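PDB 6ABQ: PadR family transcriptional regulator, which probably binds DNA as a dimeric winged helix-turn-helix transcriptional regulator of the PadR family, with its activity apparently controlled by a ligand. Local coordinates for residues S17-I22 with E61-V66; L23-I26 with E30-G33. One frame throughout, in Å; residues are numbered along the deposited sequence.

Both contacts draw on helix 17-27. Interaction 1 uses its first half, 17-22, and reaches out to the turn at 61-66, where helix 50-62 gives way to strand 66-72; interaction 2 uses the next turn, 23-26, and the loop at 30-33 that leads into helix 33-42. Their centres lie about 9 Å apart, and along the chain the second sits inside the loop closed by the first. They also touch directly through hydrophobic packing: Leu65 CD1 is 4.1 Å from Leu23 CD2, and Val66 CG1 is 4.1 Å from Ile26 CD1. Interaction 1 thus joins helix 17-27 to the start of the two-stranded wing, interaction 2 to the loop before helix 33-42.

Interaction 1 (S17-I22 with E61-V66); sequences SLEGMI and EKKGLV
Lys63 NZ is held by both carboxylate oxygens of Glu19, with a 2.8 Å hydrogen bond to Glu19 OE2 and a weak one of 3.2 Å to Glu19 OE1, the whole forming a salt bridge. OE2 receives it on its syn lone pair, the side facing the other oxygen. The two side chains reach this meeting from opposite directions. Glu19 is extended, its CG anti to the backbone N (chi1 -170°), which carries the carboxylate away from helix 17-27 toward Lys63. Lys63 is equally stretched beyond CG. Glu19 OE1 is also in a salt bridge with Arg59, so two cations share one carboxylate, which would probably favour its ionised form. Leu65 lies alongside, its CD1 4.5 Å from Glu19 OE2.

Gly64, with positive phi (79°), forms a Schellman motif after the last turn of helix 50-62, and the chain turns there toward strand 66-72. Leu65 then packs on Leu23 and Leu60 and pairs through its backbone with Ser85, so the salt bridge spans from helix 17-27 to the junction of helix 50-62 and the wing, beside helix 86-110.

Interaction 2 (L23-I26 with E30-G33); sequences LERI and ETYG
Arg25 lays one face of its guanidinium over the side chain of Thr31. Thr31 OG1 stands 3.5 Å above that plane, displaced toward the rim on the NH2 side. The methyl carbon, Thr31 CG2, lies 3.8 Å from Arg25 NH1. The arginine gets there by a bend: after a first torsion near 180°, chi2 of 62° folds the chain so that the guanidinium swings toward the loop.

At the guanidinium edge, in its plane, sits a water that accepts a 2.9 Å hydrogen bond from Arg25 NH2 and donates one of 3.0 Å to Glu30 O, bridging helix and loop. The charged end has a stronger partner in Glu35, whose OE1 forms a salt bridge with Arg25 NH2 and also a hydrogen bond with Thr31 OG1. That shared carboxylate oxygen ties the arginine to the threonine it overlies. Arg25 NH1 also makes a weak hydrogen bond to Gly29 O.

The methyl of Thr31 serves a second neighbour as well. A chi1 of -174° sets CG2 between the backbone N and the carbonyl carbon, where it meets Ile26 CG1 at 3.9 Å, the two side chains crossing at about a right angle.

The contact thus joins helix 17-27 to the loop that leads into helix 33-42, where Tyr32 is the N-cap, within the PadR-like domain. Ile26 continues inward onto Leu57 of helix 50-62 and Leu84 of strand 78-84, Thr31 packs on Ile36 of helix 33-42 and pairs through its backbone with Tyr82, and Glu30 reaches Lys71 of strand 66-72 in a salt bridge.

Interaction 1 (S17-I22 with E61-V66)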
loop_
_atom_site.group_PDB
_atom_site.type_symbol
_atom_site.label_atom_id
_atom_site.label_comp_id
_atom_site.label_asym_id
_atom_site.label_seq_id
_atom_site.Cartn_x
_atom_site.Cartn_y
_atom_site.Cartn_z
ATOM N N SER B 17 3.977 0.199 2.380
ATOM C CA SER B 17 5.175 -0.290 1.697
ATOM C C SER B 17 6.333 0.687 1.832
ATOM O O SER B 17 7.476 0.265 1.979
ATOM C CB SER B 17 4.891 -0.573 0.223
ATOM O OG SER B 17 4.125 -1.751 0.096
ATOM N N LEU B 18 6.010 1.983 1.792
ATOM C CA LEU B 18 6.988 3.075 1.844
ATOM C C LEU B 18 7.922 3.035 3.044
ATOM O O LEU B 18 9.138 3.151 2.874
ATOM C CB LEU B 18 6.304 4.445 1.748
ATOM C CG LEU B 18 6.132 5.026 0.344
ATOM C CD1 LEU B 18 5.499 6.412 0.430
ATOM C CD2 LEU B 18 7.458 5.071 -0.414
ATOM N N GLU B 19 7.348 2.859 4.236
ATOM C CA GLU B 19 8.115 2.719 5.468
ATOM C C GLU B 19 9.127 1.559 5.400
ATOM O O GLU B 19 10.286 1.719 5.795
ATOM C CB GLU B 19 7.172 2.539 6.655
ATOM C CG GLU B 19 7.874 2.627 7.995
ATOM C CD GLU B 19 6.937 2.533 9.176
ATOM O OE1 GLU B 19 6.047 3.400 9.318
ATOM O OE2 GLU B 19 7.118 1.597 9.982
ATOM N N GLY B 20 8.679 0.414 4.884
ATOM C CA GLY B 20 9.499 -0.786 4.754
ATOM C C GLY B 20 10.672 -0.591 3.815
ATOM O O GLY B 20 11.787 -1.038 4.107
ATOM N N MET B 21 10.408 0.082 2.693
ATOM C CA MET B 21 11.431 0.421 1.697
ATOM C C MET B 21 12.529 1.293 2.288
ATOM O O MET B 21 13.716 1.026 2.075
ATOM C CB MET B 21 10.809 1.103 0.466
ATOM C CG MET B 21 9.886 0.235 -0.383
ATOM S SD MET B 21 10.695 -1.229 -1.048
ATOM C CE MET B 21 10.404 -2.424 0.252
ATOM N N ILE B 22 12.115 2.309 3.044
ATOM C CA ILE B 22 13.029 3.264 3.665
ATOM C C ILE B 22 13.907 2.567 4.711
ATOM O O ILE B 22 15.129 2.716 4.676
ATOM C CB ILE B 22 12.272 4.506 4.212
ATOM C CG1 ILE B 22 11.630 5.265 3.036
ATOM C CG2 ILE B 22 13.219 5.421 4.986
ATOM C CD1 ILE B 22 10.643 6.353 3.400
ATOM N N GLU B 61 11.743 7.684 13.881
ATOM C CA GLU B 61 12.348 8.116 15.151
ATOM C C GLU B 61 11.413 7.834 16.321
ATOM O O GLU B 61 11.830 7.250 17.319
ATOM C CB GLU B 61 12.653 9.618 15.143
ATOM C CG GLU B 61 13.802 10.051 14.251
ATOM C CD GLU B 61 14.001 11.554 14.250
ATOM O OE1 GLU B 61 13.335 12.270 15.021
ATOM O OE2 GLU B 61 14.834 12.030 13.469
ATOM N N LYS B 62 10.160 8.265 16.181
ATOM C CA LYS B 62 9.134 8.099 17.214
ATOM C C LYS B 62 8.841 6.622 17.479
ATOM O O LYS B 62 8.576 6.239 18.617
ATOM C CB LYS B 62 7.869 8.894 16.863
ATOM C CG LYS B 62 8.079 10.396 16.984
ATOM C CD LYS B 62 6.970 11.239 16.374
ATOM C CE LYS B 62 7.316 12.714 16.524
ATOM N NZ LYS B 62 6.239 13.647 16.107
ATOM N N LYS B 63 8.949 5.804 16.434
ATOM C CA LYS B 63 8.888 4.344 16.537
ATOM C C LYS B 63 10.127 3.724 17.211
ATOM O O LYS B 63 10.094 2.567 17.619
ATOM C CB LYS B 63 8.661 3.722 15.158
ATOM C CG LYS B 63 7.234 3.818 14.637
ATOM C CD LYS B 63 6.995 2.884 13.461
ATOM C CE LYS B 63 5.553 2.982 12.985
ATOM N NZ LYS B 63 5.218 1.922 11.991
ATOM N N GLY B 64 11.207 4.500 17.326
ATOM C CA GLY B 64 12.437 4.056 17.984
ATOM C C GLY B 64 13.298 3.155 17.120
ATOM O O GLY B 64 14.101 2.377 17.638
ATOM N N LEU B 65 13.148 3.292 15.803
ATOM C CA LEU B 65 13.756 2.383 14.822
ATOM C C LEU B 65 15.066 2.874 14.187
ATOM O O LEU B 65 15.746 2.109 13.481
ATOM C CB LEU B 65 12.729 2.030 13.723
ATOM C CG LEU B 65 11.328 1.543 14.128
ATOM C CD1 LEU B 65 10.495 1.293 12.884
ATOM C CD2 LEU B 65 11.335 0.307 15.027
ATOM N N VAL B 66 15.411 4.140 14.431
ATOM C CA VAL B 66 16.560 4.784 13.775
ATOM C C VAL B 66 17.444 5.562 14.741
ATOM O O VAL B 66 16.987 6.039 15.777
ATOM C CB VAL B 66 16.159 5.709 12.582
ATOM C CG1 VAL B 66 15.662 4.899 11.389
ATOM C CG2 VAL B 66 15.141 6.772 12.997
#

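Interaction 2 (L23-I26 with E30-G33)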
loop_
_atom_site.group_PDB
_atom_site.type_symbol
_atom_site.label_atom_id
_atom_site.label_comp_id
_atom_site.label_asym_id
_atom_site.label_seq_id
_atom_site.Cartn_x
_atom_site.Cartn_y
_atom_site.Cartn_z
ATOM N N LEU B 23 13.287 1.784 5.599
ATOM C CA LEU B 23 14.013 0.948 6.555
ATOM C C LEU B 23 15.025 0.021 5.857
ATOM O O LEU B 23 16.171 -0.091 6.310
ATOM C CB LEU B 23 13.046 0.137 7.448
ATOM C CG LEU B 23 12.186 0.847 8.511
ATOM C CD1 LEU B 23 11.136 -0.101 9.076
ATOM C CD2 LEU B 23 13.008 1.445 9.641
ATOM N N GLU B 24 14.604 -0.608 4.755
ATOM C CA GLU B 24 15.484 -1.458 3.935
ATOM C C GLU B 24 16.693 -0.702 3.385
ATOM O O GLU B 24 17.809 -1.204 3.461
ATOM C CB GLU B 24 14.700 -2.147 2.804
ATOM C CG GLU B 24 15.538 -3.020 1.869
ATOM C CD GLU B 24 16.025 -4.327 2.494
ATOM O OE1 GLU B 24 15.352 -4.896 3.377
ATOM O OE2 GLU B 24 17.099 -4.799 2.085
ATOM N N ARG B 25 16.462 0.496 2.847
ATOM C CA ARG B 25 17.533 1.361 2.353
ATOM C C ARG B 25 18.483 1.795 3.484
ATOM O O ARG B 25 19.706 1.773 3.304
ATOM C CB ARG B 25 16.955 2.577 1.606
ATOM C CG ARG B 25 17.967 3.643 1.178
ATOM C CD ARG B 25 19.008 3.107 0.195
ATOM N NE ARG B 25 20.106 4.045 -0.012
ATOM C CZ ARG B 25 21.187 4.147 0.762
ATOM N NH1 ARG B 25 21.355 3.360 1.818
ATOM N NH2 ARG B 25 22.118 5.045 0.469
ATOM N N ILE B 26 17.919 2.168 4.635
ATOM C CA ILE B 26 18.717 2.562 5.814
ATOM C C ILE B 26 19.573 1.392 6.344
ATOM O O ILE B 26 20.734 1.594 6.729
ATOM C CB ILE B 26 17.844 3.222 6.922
ATOM C CG1 ILE B 26 17.151 4.489 6.386
ATOM C CG2 ILE B 26 18.681 3.597 8.139
ATOM C CD1 ILE B 26 16.106 5.101 7.313
ATOM N N GLU B 30 24.319 4.048 6.379
ATOM C CA GLU B 30 23.931 5.406 6.803
ATOM C C GLU B 30 23.545 6.284 5.608
ATOM O O GLU B 30 24.259 6.335 4.601
ATOM C CB GLU B 30 25.034 6.073 7.658
ATOM C CG GLU B 30 26.413 6.156 6.998
ATOM C CD GLU B 30 27.441 6.970 7.769
ATOM O OE1 GLU B 30 27.196 7.350 8.932
ATOM O OE2 GLU B 30 28.531 7.222 7.206
ATOM N N THR B 31 22.398 6.947 5.721
ATOM C CA THR B 31 21.849 7.730 4.613
ATOM C C THR B 31 20.982 8.876 5.136
ATOM O O THR B 31 20.661 8.929 6.327
ATOM C CB THR B 31 21.135 6.821 3.554
ATOM O OG1 THR B 31 20.735 7.598 2.426
ATOM C CG2 THR B 31 19.926 6.053 4.138
ATOM N N TYR B 32 20.625 9.796 4.247
ATOM C CA TYR B 32 19.836 10.974 4.610
ATOM C C TYR B 32 18.619 11.130 3.707
ATOM O O TYR B 32 18.566 10.534 2.630
ATOM C CB TYR B 32 20.713 12.237 4.605
ATOM C CG TYR B 32 21.624 12.383 3.409
ATOM C CD1 TYR B 32 22.871 11.749 3.372
ATOM C CD2 TYR B 32 21.247 13.168 2.312
ATOM C CE1 TYR B 32 23.710 11.879 2.277
ATOM C CE2 TYR B 32 22.084 13.312 1.213
ATOM C CZ TYR B 32 23.312 12.667 1.201
ATOM O OH TYR B 32 24.144 12.803 0.117
ATOM N N GLY B 33 17.646 11.921 4.162
ATOM C CA GLY B 33 16.375 12.142 3.448
ATOM C C GLY B 33 16.436 12.443 1.953
ATOM O O GLY B 33 15.648 11.878 1.175
HETATM O O HOH W 1 24.186 4.388 2.344
#